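Local coordinates for probable transcriptional regulator, TetR family protein (Rhodococcus sp., PDB 3BJB) that probably binds operator DNA as a TetR-family transcriptional regulator, through a helix-turn-helix region of an all-helical dimer, at residues V43-V48 and T58-F63; A35-L40 and A49-V54; S65-F70 and I121-T126; L116-I121 and S176-R181. All coordinates share one frame; numbering follows the deposited sequence.

Overall arrangement
Four contacts run from the DNA-binding end of the chain to its C-terminal domain, in two crossing pairs. Helix 22-37 ends in the first segment of contact 2, which closes on 49-54; contact 1 joins 43-48 to 58-63, so the two loops cross, sharing helix 45-51 within the predicted DNA-binding region. Once both are closed, contact 3 carries helix 66-86 onto 121-126. It crosses contact 4, which joins 116-121 to 176-181: the two share helix 114-126 and Ile121, and both reach the second subunit. Helix 114-126 thereby touches the DNA-binding region on one side and helix 157-179 through contact 4, while Lys66 NZ, 2.8 Å from Val43 O, links contacts 1 and 3.

Contact 1. Residues V43-V48 and T58-F63; sequences VQMHEV and TLYRYF
Phe63 N donates to Leu59 O at 2.7 Å, closing the last turn of helix 56-62 just where Leu59 and Phe63 turn to meet Met45. The pairing is that of a helix-turn-helix: helix 45-51 packs on helix 56-62, which by family precedent would be the recognition helix, and the interface is largely apolar. Met45, modelled as selenomethionine, does most of the work. Its CG stands beside the backbone N (chi1 -65°), and further bends at chi2 and chi3 curl the chain so that Met45 CE comes within 3.8 Å of Leu59 CD2. Met45 CE also lies 3.3 Å from Phe63 O. Leu59 divides its two branches: CD2 sits by Met45 O, whereas Leu59 CD1 meets Val48 CG1 at 3.7 Å, the two side chains crossing at about a right angle. With an alanine here both branches are gone, and Val48 CG1 and Met45 CE would probably face a gap between the two helices. Behind the pair, helix 22-37 supplies Met27 against Leu59 and Leu28 against Phe63. At the exposed margin Tyr60 lies at a slant across the Met45 side chain, with Tyr60 CE2 3.8 Å from Met45 CE and the phenol OH 3.4 Å from Met45 CB.

Contact 2. Residues A35-L40 and A49-V54; sequences ATEKEL and AKRAGV
Glu37 and Arg51 reach for each other from opposite directions, one from the end of helix 22-37 and the other from the end of helix 45-51, and meet in a salt bridge. It links the first helix of the DNA-binding region to the first helix of its predicted helix-turn-helix. Arg51 CG lies beside the backbone N (chi1 -72°) and the chain bends at chi2, while the Glu37 chain runs extended beyond CG. The firm part is a single bond: Arg51 NH2 donates to Glu37 OE2 at 3.2 Å with an N-H...O angle of 155°. OE2 takes it on its syn lone pair and lies close to the guanidinium plane, at the edge of the group. Arg51 NH1 adds a weak bond to Glu37 OE2 at 3.5 Å. Carboxylate and guanidinium planes stand 63° apart, so the two groups do not form a flat, doubly bonded pair. A leucine in place of Arg51 would probably leave the Glu37 carboxylate without its cationic mate and cut the one tie between these segments. The packed side is the Arg51 chain, which touches Ala30 and Leu34 of helix 22-37, with Ala52 on Met27 beside it; exposed Glu37 is the solvent side. Ala35, two residues before Glu37, packs on Phe70 of helix 66-86 and on Leu116 and Ala119 of helix 114-126.

Contact 3. Residues S65-F70 and I121-T126; sequences SKTHLF and IQSTST. With SO4 (sulfate ion), chain L.
Ser123 and Thr126, one turn apart on helix 114-126, face Thr67 and Phe70 near the start of helix 66-86; the segment axes approach to 8.8 Å and cross at -118°. The pair joins the DNA-binding region to the C-terminal domain. Along the second segment, Ile121 comes first, turned away, its O taking both the backbone N of Ser125 and, from above the carbonyl plane, Ser125 OG at 3.2 Å. Gln122 instead packs on Thr126 of the second subunit. Ser123 is central: its OG sits 3.4 Å from Phe70 CB and 3.9 Å from Thr67 CA, while bonding weakly to Ala119 O of its own helix. Thr126 closes the series, its OG1 lying 3.9 Å from Thr67 CG2. That methyl stands beside the backbone N of Thr67, where it also borders a sulfate ion, probably from the crystallisation liquor. Thr67 N gives the ion a hydrogen bond, reaching sulfate O2 at 3.3 Å with an angle of 155°, next to the N-cap Ser65, whose OG is bonded to His68 ND1. Across the interface the hydroxyl oxygens of Ser123 and Thr126 thus meet CB, CA and methyl carbons, and the two segments hold by van der Waals contact rather than by a directional bond.

Contact 4. Residues L116-I121 and S176-R181; sequences LSTAMI and SCLNGR
Leu178 is modelled with chi1 -98° and chi2 2°, an unusual, nearly eclipsed shape that may be uncertain; as modelled, it places CG by the hydroxyl of Thr118. Thr118 OG1 stands beside its own backbone N (chi1 -56°), 3.5 Å from Leu178 CG and 3.9 Å from Leu178 CD2. The two side chains slide past each other in opposite directions, a carbon branch lying alongside an oxygen that is already satisfied by Pro114 O, one turn back in its helix. Leu178 CD2 lies 4.3 Å from Ser117 CB, and Ser117 OG is hydrogen-bonded to Leu110 O and Arg113 O. Ile121 CG1 lies 4.5 Å from Leu178 CD2, so the leucine meets one apolar side chain and two whose hydroxyls are bonded elsewhere. Just beyond it helix 157-179 stops in a Schellman motif: Gly180 takes positive phi, and Arg181 N reaches back to Ser176 O at 3.1 Å. The contact is helix-to-helix packing in the C-terminal domain. Leu111 of helix 95-111 packs on both Leu178 and Cys177. Elsewhere on helix 114-126, Leu116 rests on helix 22-37 and Met120 on helix 66-86, while Arg181 forms a salt bridge with Asp139 of the second subunit.

Contact 1. Residues V43-V48 and T58-F63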
loop_
_atom_site.group_PDB
_atom_site.type_symbol
_atom_site.label_atom_id
_atom_site.label_comp_id
_atom_site.label_asym_id
_atom_site.label_seq_id
_atom_site.Cartn_x
_atom_site.Cartn_y
_atom_site.Cartn_z
ATOM N N VAL B 43 -4.175 4.576 19.259
ATOM C CA VAL B 43 -5.575 4.159 19.423
ATOM C C VAL B 43 -5.647 2.846 20.182
ATOM O O VAL B 43 -5.198 1.814 19.699
ATOM C CB VAL B 43 -6.325 4.029 18.089
ATOM C CG1 VAL B 43 -7.746 3.585 18.330
ATOM C CG2 VAL B 43 -6.308 5.358 17.335
ATOM N N GLN B 44 -6.232 2.878 21.369
ATOM C CA GLN B 44 -6.203 1.694 22.190
ATOM C C GLN B 44 -7.542 1.076 22.421
ATOM O O GLN B 44 -8.545 1.761 22.607
ATOM C CB GLN B 44 -5.505 1.966 23.503
ATOM C CG GLN B 44 -3.987 2.077 23.348
ATOM C CD GLN B 44 -3.441 3.180 24.222
ATOM O OE1 GLN B 44 -2.243 3.460 24.211
ATOM N NE2 GLN B 44 -4.326 3.823 24.985
HETATM N N MSE B 45 -7.540 -0.248 22.419
HETATM C CA MSE B 45 -8.759 -1.013 22.500
HETATM C C MSE B 45 -9.586 -0.637 23.716
HETATM O O MSE B 45 -10.814 -0.586 23.639
HETATM C CB MSE B 45 -8.423 -2.494 22.466
HETATM C CG MSE B 45 -7.809 -2.905 21.140
HETATM SE SE MSE B 45 -9.113 -2.754 19.658
HETATM C CE MSE B 45 -10.054 -4.453 19.904
ATOM N N HIS B 46 -8.912 -0.334 24.821
ATOM C CA HIS B 46 -9.611 -0.000 26.069
ATOM C C HIS B 46 -10.349 1.364 26.008
ATOM O O HIS B 46 -11.378 1.542 26.666
ATOM C CB HIS B 46 -8.684 -0.134 27.302
ATOM C CG HIS B 46 -7.730 1.004 27.473
ATOM N ND1 HIS B 46 -7.979 2.061 28.327
ATOM C CD2 HIS B 46 -6.527 1.258 26.899
ATOM C CE1 HIS B 46 -6.975 2.920 28.266
ATOM N NE2 HIS B 46 -6.079 2.456 27.410
ATOM N N GLU B 47 -9.831 2.300 25.202
ATOM C CA GLU B 47 -10.538 3.560 24.944
ATOM C C GLU B 47 -11.763 3.384 23.998
ATOM O O GLU B 47 -12.852 3.892 24.294
ATOM C CB GLU B 47 -9.560 4.672 24.516
ATOM C CG GLU B 47 -10.212 6.036 24.131
ATOM C CD GLU B 47 -10.987 6.763 25.272
ATOM O OE1 GLU B 47 -11.253 6.150 26.346
ATOM O OE2 GLU B 47 -11.337 7.963 25.088
ATOM N N VAL B 48 -11.598 2.638 22.896
ATOM C CA VAL B 48 -12.756 2.206 22.071
ATOM C C VAL B 48 -13.836 1.531 22.955
ATOM O O VAL B 48 -15.034 1.801 22.807
ATOM C CB VAL B 48 -12.361 1.258 20.853
ATOM C CG1 VAL B 48 -13.580 0.890 19.996
ATOM C CG2 VAL B 48 -11.269 1.870 19.951
ATOM N N THR B 58 -16.137 -7.646 25.550
ATOM C CA THR B 58 -17.233 -7.590 24.588
ATOM C C THR B 58 -16.648 -7.134 23.249
ATOM O O THR B 58 -16.903 -7.722 22.196
ATOM C CB THR B 58 -18.397 -6.637 25.074
ATOM O OG1 THR B 58 -19.100 -7.208 26.190
ATOM C CG2 THR B 58 -19.388 -6.364 23.944
ATOM N N LEU B 59 -15.823 -6.098 23.322
ATOM C CA LEU B 59 -15.133 -5.563 22.166
ATOM C C LEU B 59 -14.173 -6.579 21.540
ATOM O O LEU B 59 -14.048 -6.653 20.298
ATOM C CB LEU B 59 -14.385 -4.278 22.549
ATOM C CG LEU B 59 -13.666 -3.487 21.433
ATOM C CD1 LEU B 59 -14.624 -2.627 20.603
ATOM C CD2 LEU B 59 -12.582 -2.647 22.032
ATOM N N TYR B 60 -13.486 -7.346 22.383
ATOM C CA TYR B 60 -12.455 -8.257 21.885
ATOM C C TYR B 60 -13.126 -9.434 21.204
ATOM O O TYR B 60 -12.705 -9.890 20.133
ATOM C CB TYR B 60 -11.494 -8.692 22.999
ATOM C CG TYR B 60 -10.280 -7.803 23.142
ATOM C CD1 TYR B 60 -10.011 -7.130 24.337
ATOM C CD2 TYR B 60 -9.384 -7.629 22.079
ATOM C CE1 TYR B 60 -8.879 -6.313 24.475
ATOM C CE2 TYR B 60 -8.245 -6.810 22.209
ATOM C CZ TYR B 60 -8.013 -6.165 23.411
ATOM O OH TYR B 60 -6.926 -5.354 23.535
ATOM N N ARG B 61 -14.203 -9.880 21.828
ATOM C CA ARG B 61 -15.112 -10.847 21.243
ATOM C C ARG B 61 -15.502 -10.456 19.807
ATOM O O ARG B 61 -15.465 -11.271 18.882
ATOM C CB ARG B 61 -16.363 -10.923 22.105
ATOM C CG ARG B 61 -17.030 -12.251 22.102
ATOM C CD ARG B 61 -18.366 -12.154 22.798
ATOM N NE ARG B 61 -19.018 -13.455 22.851
ATOM C CZ ARG B 61 -19.524 -14.098 21.799
ATOM N NH1 ARG B 61 -20.099 -15.287 21.974
ATOM N NH2 ARG B 61 -19.456 -13.564 20.580
ATOM N N TYR B 62 -15.873 -9.202 19.615
ATOM C CA TYR B 62 -16.310 -8.804 18.298
ATOM C C TYR B 62 -15.191 -8.372 17.356
ATOM O O TYR B 62 -15.359 -8.423 16.142
ATOM C CB TYR B 62 -17.469 -7.806 18.371
ATOM C CG TYR B 62 -18.778 -8.531 18.387
ATOM C CD1 TYR B 62 -19.466 -8.759 19.581
ATOM C CD2 TYR B 62 -19.305 -9.053 17.206
ATOM C CE1 TYR B 62 -20.694 -9.477 19.590
ATOM C CE2 TYR B 62 -20.509 -9.749 17.197
ATOM C CZ TYR B 62 -21.195 -9.965 18.386
ATOM O OH TYR B 62 -22.372 -10.662 18.344
ATOM N N PHE B 63 -14.049 -7.960 17.909
ATOM C CA PHE B 63 -12.874 -7.642 17.078
ATOM C C PHE B 63 -11.591 -8.065 17.798
ATOM O O PHE B 63 -11.058 -7.313 18.608
ATOM C CB PHE B 63 -12.839 -6.157 16.652
ATOM C CG PHE B 63 -14.176 -5.604 16.226
ATOM C CD1 PHE B 63 -14.594 -5.690 14.906
ATOM C CD2 PHE B 63 -15.032 -5.017 17.154
ATOM C CE1 PHE B 63 -15.837 -5.198 14.522
ATOM C CE2 PHE B 63 -16.273 -4.519 16.767
ATOM C CZ PHE B 63 -16.660 -4.600 15.451
#

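Contact 2. Residues A35-L40 and A49-V54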
loop_
_atom_site.group_PDB
_atom_site.type_symbol
_atom_site.label_atom_id
_atom_site.label_comp_id
_atom_site.label_asym_id
_atom_site.label_seq_id
_atom_site.Cartn_x
_atom_site.Cartn_y
_atom_site.Cartn_z
ATOM N N ALA B 35 -9.595 7.224 15.794
ATOM C CA ALA B 35 -8.676 7.259 14.679
ATOM C C ALA B 35 -8.731 8.631 14.054
ATOM O O ALA B 35 -7.778 9.022 13.396
ATOM C CB ALA B 35 -9.014 6.198 13.669
ATOM N N THR B 36 -9.837 9.364 14.263
ATOM C CA THR B 36 -9.936 10.744 13.773
ATOM C C THR B 36 -9.106 11.698 14.634
ATOM O O THR B 36 -8.576 12.694 14.127
ATOM C CB THR B 36 -11.400 11.248 13.586
ATOM O OG1 THR B 36 -11.963 10.639 12.418
ATOM C CG2 THR B 36 -11.465 12.767 13.401
ATOM N N GLU B 37 -8.939 11.377 15.907
ATOM C CA GLU B 37 -8.236 12.274 16.815
ATOM C C GLU B 37 -6.746 11.944 17.013
ATOM O O GLU B 37 -5.980 12.779 17.473
ATOM C CB GLU B 37 -8.964 12.338 18.162
ATOM C CG GLU B 37 -10.453 12.642 18.016
ATOM C CD GLU B 37 -11.319 12.217 19.227
ATOM O OE1 GLU B 37 -12.495 12.654 19.291
ATOM O OE2 GLU B 37 -10.846 11.456 20.108
ATOM N N LYS B 38 -6.328 10.723 16.721
ATOM C CA LYS B 38 -4.932 10.365 16.973
ATOM C C LYS B 38 -4.628 9.355 15.926
ATOM O O LYS B 38 -5.524 8.625 15.518
ATOM C CB LYS B 38 -4.733 9.706 18.337
ATOM C CG LYS B 38 -5.919 9.794 19.287
ATOM C CD LYS B 38 -5.642 9.317 20.727
ATOM C CE LYS B 38 -6.787 9.837 21.668
ATOM N NZ LYS B 38 -6.656 9.667 23.164
ATOM N N GLU B 39 -3.374 9.326 15.492
ATOM C CA GLU B 39 -2.804 8.211 14.734
ATOM C C GLU B 39 -3.134 6.797 15.322
ATOM O O GLU B 39 -3.561 6.662 16.499
ATOM C CB GLU B 39 -1.300 8.417 14.673
ATOM C CG GLU B 39 -0.745 8.514 16.081
ATOM C CD GLU B 39 0.734 8.801 16.125
ATOM O OE1 GLU B 39 1.517 8.035 15.481
ATOM O OE2 GLU B 39 1.094 9.797 16.829
ATOM N N LEU B 40 -2.917 5.756 14.499
ATOM C CA LEU B 40 -3.319 4.374 14.820
ATOM C C LEU B 40 -2.583 3.903 16.080
ATOM O O LEU B 40 -3.198 3.388 17.002
ATOM C CB LEU B 40 -2.989 3.438 13.646
ATOM C CG LEU B 40 -3.815 2.256 13.107
ATOM C CD1 LEU B 40 -2.905 1.291 12.402
ATOM C CD2 LEU B 40 -4.619 1.541 14.117
ATOM N N ALA B 49 -13.416 0.676 23.888
ATOM C CA ALA B 49 -14.375 0.020 24.766
ATOM C C ALA B 49 -15.104 1.048 25.633
ATOM O O ALA B 49 -16.339 1.011 25.749
ATOM C CB ALA B 49 -13.696 -1.029 25.618
ATOM N N LYS B 50 -14.329 1.963 26.220
ATOM C CA LYS B 50 -14.867 3.086 26.994
ATOM C C LYS B 50 -15.765 4.053 26.169
ATOM O O LYS B 50 -16.692 4.636 26.709
ATOM C CB LYS B 50 -13.735 3.854 27.715
ATOM C CG LYS B 50 -14.246 5.109 28.410
ATOM C CD LYS B 50 -13.228 5.897 29.221
ATOM C CE LYS B 50 -14.013 6.989 30.006
ATOM N NZ LYS B 50 -13.273 7.791 31.029
ATOM N N ARG B 51 -15.486 4.242 24.879
ATOM C CA ARG B 51 -16.347 5.102 24.062
ATOM C C ARG B 51 -17.626 4.391 23.679
ATOM O O ARG B 51 -18.712 4.871 23.980
ATOM C CB ARG B 51 -15.634 5.582 22.816
ATOM C CG ARG B 51 -14.596 6.596 23.082
ATOM C CD ARG B 51 -15.097 7.993 22.800
ATOM N NE ARG B 51 -14.015 8.919 23.126
ATOM C CZ ARG B 51 -13.363 9.672 22.246
ATOM N NH1 ARG B 51 -13.691 9.659 20.955
ATOM N NH2 ARG B 51 -12.383 10.457 22.674
ATOM N N ALA B 52 -17.493 3.233 23.041
ATOM C CA ALA B 52 -18.641 2.428 22.630
ATOM C C ALA B 52 -19.505 2.012 23.809
ATOM O O ALA B 52 -20.542 1.353 23.635
ATOM C CB ALA B 52 -18.163 1.200 21.869
ATOM N N GLY B 53 -19.066 2.384 25.012
ATOM C CA GLY B 53 -19.770 2.057 26.257
ATOM C C GLY B 53 -19.984 0.570 26.435
ATOM O O GLY B 53 -21.095 0.136 26.724
ATOM N N VAL B 54 -18.918 -0.203 26.243
ATOM C CA VAL B 54 -18.969 -1.668 26.315
ATOM C C VAL B 54 -17.798 -2.227 27.137
ATOM O O VAL B 54 -16.820 -1.505 27.401
ATOM C CB VAL B 54 -18.967 -2.317 24.899
ATOM C CG1 VAL B 54 -20.184 -1.884 24.095
ATOM C CG2 VAL B 54 -17.680 -1.991 24.138
#

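Contact 3. Residues S65-F70 and I121-T126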
loop_
_atom_site.group_PDB
_atom_site.type_symbol
_atom_site.label_atom_id
_atom_site.label_comp_id
_atom_site.label_asym_id
_atom_site.label_seq_id
_atom_site.Cartn_x
_atom_site.Cartn_y
_atom_site.Cartn_z
ATOM N N SER B 65 -8.425 -8.219 17.367
ATOM C CA SER B 65 -7.429 -7.186 17.575
ATOM C C SER B 65 -7.814 -5.892 16.903
ATOM O O SER B 65 -8.832 -5.797 16.211
ATOM C CB SER B 65 -6.010 -7.625 17.160
ATOM O OG SER B 65 -5.909 -7.868 15.775
ATOM N N LYS B 66 -6.958 -4.896 17.089
ATOM C CA LYS B 66 -7.179 -3.599 16.516
ATOM C C LYS B 66 -7.270 -3.640 14.997
ATOM O O LYS B 66 -8.130 -2.971 14.432
ATOM C CB LYS B 66 -6.083 -2.654 16.970
ATOM C CG LYS B 66 -6.461 -1.243 16.760
ATOM C CD LYS B 66 -5.654 -0.359 17.635
ATOM C CE LYS B 66 -4.251 -0.148 17.093
ATOM N NZ LYS B 66 -3.403 0.318 18.212
ATOM N N THR B 67 -6.382 -4.402 14.346
ATOM C CA THR B 67 -6.383 -4.493 12.891
ATOM C C THR B 67 -7.711 -5.109 12.408
ATOM O O THR B 67 -8.223 -4.728 11.343
ATOM C CB THR B 67 -5.126 -5.221 12.283
ATOM O OG1 THR B 67 -4.979 -6.479 12.899
ATOM C CG2 THR B 67 -3.818 -4.459 12.524
ATOM N N HIS B 68 -8.297 -5.995 13.215
ATOM C CA HIS B 68 -9.645 -6.514 12.915
ATOM C C HIS B 68 -10.659 -5.382 12.905
ATOM O O HIS B 68 -11.481 -5.272 11.994
ATOM C CB HIS B 68 -10.142 -7.535 13.961
ATOM C CG HIS B 68 -9.546 -8.904 13.843
ATOM N ND1 HIS B 68 -8.288 -9.213 14.323
ATOM C CD2 HIS B 68 -10.066 -10.062 13.364
ATOM C CE1 HIS B 68 -8.047 -10.498 14.114
ATOM N NE2 HIS B 68 -9.109 -11.036 13.536
ATOM N N LEU B 69 -10.626 -4.574 13.958
ATOM C CA LEU B 69 -11.591 -3.510 14.124
ATOM C C LEU B 69 -11.521 -2.535 12.958
ATOM O O LEU B 69 -12.542 -2.270 12.313
ATOM C CB LEU B 69 -11.400 -2.819 15.460
ATOM C CG LEU B 69 -12.121 -1.511 15.693
ATOM C CD1 LEU B 69 -13.634 -1.750 15.880
ATOM C CD2 LEU B 69 -11.488 -0.870 16.931
ATOM N N PHE B 70 -10.321 -2.038 12.642
ATOM C CA PHE B 70 -10.202 -1.096 11.527
ATOM C C PHE B 70 -10.445 -1.642 10.113
ATOM O O PHE B 70 -10.757 -0.892 9.195
ATOM C CB PHE B 70 -8.925 -0.303 11.644
ATOM C CG PHE B 70 -8.973 0.649 12.739
ATOM C CD1 PHE B 70 -9.741 1.790 12.632
ATOM C CD2 PHE B 70 -8.280 0.397 13.924
ATOM C CE1 PHE B 70 -9.811 2.700 13.697
ATOM C CE2 PHE B 70 -8.339 1.303 14.985
ATOM C CZ PHE B 70 -9.115 2.444 14.869
ATOM N N ILE B 121 -6.333 2.190 5.806
ATOM C CA ILE B 121 -5.388 1.764 4.807
ATOM C C ILE B 121 -4.244 0.941 5.465
ATOM O O ILE B 121 -3.934 -0.179 5.026
ATOM C CB ILE B 121 -4.811 2.998 4.066
ATOM C CG1 ILE B 121 -5.931 3.891 3.483
ATOM C CG2 ILE B 121 -3.722 2.611 3.047
ATOM C CD1 ILE B 121 -6.539 3.426 2.195
ATOM N N GLN B 122 -3.619 1.454 6.520
ATOM C CA GLN B 122 -2.509 0.675 7.064
ATOM C C GLN B 122 -2.999 -0.628 7.557
ATOM O O GLN B 122 -2.357 -1.636 7.326
ATOM C CB GLN B 122 -1.734 1.375 8.147
ATOM C CG GLN B 122 -0.846 2.402 7.576
ATOM C CD GLN B 122 -0.202 3.264 8.653
ATOM O OE1 GLN B 122 0.027 2.807 9.801
ATOM N NE2 GLN B 122 0.106 4.521 8.291
ATOM N N SER B 123 -4.162 -0.624 8.191
ATOM C CA SER B 123 -4.776 -1.854 8.676
ATOM C C SER B 123 -5.011 -2.880 7.590
ATOM O O SER B 123 -4.730 -4.035 7.784
ATOM C CB SER B 123 -6.074 -1.540 9.407
ATOM O OG SER B 123 -5.809 -1.268 10.764
ATOM N N THR B 124 -5.496 -2.455 6.440
ATOM C CA THR B 124 -5.760 -3.352 5.287
ATOM C C THR B 124 -4.489 -3.848 4.562
ATOM O O THR B 124 -4.473 -4.917 3.955
ATOM C CB THR B 124 -6.727 -2.638 4.339
ATOM O OG1 THR B 124 -8.007 -2.583 4.981
ATOM C CG2 THR B 124 -6.837 -3.331 2.982
ATOM N N SER B 125 -3.418 -3.069 4.667
ATOM C CA SER B 125 -2.107 -3.489 4.195
ATOM C C SER B 125 -1.546 -4.619 5.045
ATOM O O SER B 125 -1.196 -5.649 4.510
ATOM C CB SER B 125 -1.138 -2.319 4.173
ATOM O OG SER B 125 -1.552 -1.390 3.207
ATOM N N THR B 126 -1.469 -4.439 6.355
ATOM C CA THR B 126 -0.894 -5.459 7.223
ATOM C C THR B 126 -1.809 -6.682 7.478
ATOM O O THR B 126 -1.362 -7.651 8.060
ATOM C CB THR B 126 -0.453 -4.868 8.611
ATOM O OG1 THR B 126 -1.604 -4.455 9.365
ATOM C CG2 THR B 126 0.487 -3.673 8.445
HETATM S S SO4 L . -2.435 -4.603 16.297
HETATM O O1 SO4 L . -1.730 -3.964 15.182
HETATM O O2 SO4 L . -3.579 -5.349 15.761
HETATM O O3 SO4 L . -1.520 -5.510 17.008
HETATM O O4 SO4 L . -2.878 -3.569 17.237
#

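Contact 4. Residues L116-I121 and S176-R181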
loop_
_atom_site.group_PDB
_atom_site.type_symbol
_atom_site.label_atom_id
_atom_site.label_comp_id
_atom_site.label_asym_id
_atom_site.label_seq_id
_atom_site.Cartn_x
_atom_site.Cartn_y
_atom_site.Cartn_z
ATOM N N LEU B 116 -7.912 9.162 10.018
ATOM C CA LEU B 116 -8.783 7.962 9.898
ATOM C C LEU B 116 -8.478 7.059 8.712
ATOM O O LEU B 116 -8.396 5.853 8.846
ATOM C CB LEU B 116 -10.241 8.387 9.786
ATOM C CG LEU B 116 -11.286 7.299 9.553
ATOM C CD1 LEU B 116 -11.329 6.320 10.729
ATOM C CD2 LEU B 116 -12.669 7.975 9.324
ATOM N N SER B 117 -8.353 7.653 7.543
ATOM C CA SER B 117 -7.970 6.915 6.337
ATOM C C SER B 117 -6.650 6.165 6.438
ATOM O O SER B 117 -6.559 4.990 6.073
ATOM C CB SER B 117 -7.945 7.877 5.157
ATOM O OG SER B 117 -9.287 8.328 4.958
ATOM N N THR B 118 -5.636 6.834 6.966
ATOM C CA THR B 118 -4.388 6.199 7.249
ATOM C C THR B 118 -4.578 4.983 8.137
ATOM O O THR B 118 -4.035 3.906 7.830
ATOM C CB THR B 118 -3.500 7.205 7.924
ATOM O OG1 THR B 118 -3.401 8.360 7.079
ATOM C CG2 THR B 118 -2.163 6.650 8.218
ATOM N N ALA B 119 -5.345 5.078 9.217
ATOM C CA ALA B 119 -5.558 3.873 10.015
ATOM C C ALA B 119 -6.278 2.736 9.264
ATOM O O ALA B 119 -6.048 1.558 9.564
ATOM C CB ALA B 119 -6.291 4.199 11.289
HETATM N N MSE B 120 -7.145 3.065 8.307
HETATM C CA MSE B 120 -7.874 2.012 7.631
HETATM C C MSE B 120 -7.027 1.362 6.572
HETATM O O MSE B 120 -7.035 0.151 6.430
HETATM C CB MSE B 120 -9.163 2.518 7.010
HETATM C CG MSE B 120 -10.148 3.149 7.994
HETATM SE SE MSE B 120 -11.821 3.704 7.101
HETATM C CE MSE B 120 -11.137 5.088 5.906
ATOM N N ILE B 121 -6.333 2.190 5.806
ATOM C CA ILE B 121 -5.388 1.764 4.807
ATOM C C ILE B 121 -4.244 0.941 5.465
ATOM O O ILE B 121 -3.934 -0.179 5.026
ATOM C CB ILE B 121 -4.811 2.998 4.066
ATOM C CG1 ILE B 121 -5.931 3.891 3.483
ATOM C CG2 ILE B 121 -3.722 2.611 3.047
ATOM C CD1 ILE B 121 -6.539 3.426 2.195
ATOM N N SER B 176 0.347 6.852 -0.964
ATOM C CA SER B 176 1.322 7.789 -1.452
ATOM C C SER B 176 0.952 9.262 -1.220
ATOM O O SER B 176 1.781 10.074 -0.787
ATOM C CB SER B 176 1.557 7.491 -2.912
ATOM O OG SER B 176 2.275 8.529 -3.483
ATOM N N CYS B 177 -0.305 9.562 -1.518
ATOM C CA CYS B 177 -0.947 10.827 -1.230
ATOM C C CYS B 177 -0.986 11.204 0.253
ATOM O O CYS B 177 -0.639 12.312 0.628
ATOM C CB CYS B 177 -2.373 10.771 -1.772
ATOM S SG CYS B 177 -3.010 12.381 -2.253
ATOM N N LEU B 178 -1.413 10.280 1.105
ATOM C CA LEU B 178 -1.369 10.511 2.531
ATOM C C LEU B 178 0.052 10.818 3.009
ATOM O O LEU B 178 0.269 11.698 3.821
ATOM C CB LEU B 178 -1.933 9.302 3.226
ATOM C CG LEU B 178 -3.398 9.246 3.708
ATOM C CD1 LEU B 178 -4.253 10.468 3.386
ATOM C CD2 LEU B 178 -4.041 7.925 3.250
ATOM N N ASN B 179 1.045 10.144 2.444
ATOM C CA ASN B 179 2.432 10.384 2.834
ATOM C C ASN B 179 3.086 11.627 2.284
ATOM O O ASN B 179 4.134 12.042 2.789
ATOM C CB ASN B 179 3.281 9.214 2.451
ATOM C CG ASN B 179 2.976 8.000 3.259
ATOM O OD1 ASN B 179 2.587 8.089 4.467
ATOM N ND2 ASN B 179 3.182 6.831 2.630
ATOM N N GLY B 180 2.487 12.208 1.251
ATOM C CA GLY B 180 2.849 13.546 0.782
ATOM C C GLY B 180 3.810 13.484 -0.389
ATOM O O GLY B 180 4.484 14.488 -0.682
ATOM N N ARG B 181 3.842 12.311 -1.031
ATOM C CA ARG B 181 4.653 11.989 -2.193
ATOM C C ARG B 181 4.038 12.457 -3.487
ATOM O O ARG B 181 4.754 12.793 -4.407
ATOM C CB ARG B 181 4.909 10.471 -2.302
ATOM C CG ARG B 181 5.997 9.936 -1.300
ATOM C CD ARG B 181 6.627 8.604 -1.720
ATOM N NE ARG B 181 5.607 7.851 -2.417
ATOM C CZ ARG B 181 5.548 6.531 -2.568
ATOM N NH1 ARG B 181 4.497 6.010 -3.243
ATOM N NH2 ARG B 181 6.495 5.738 -2.064
#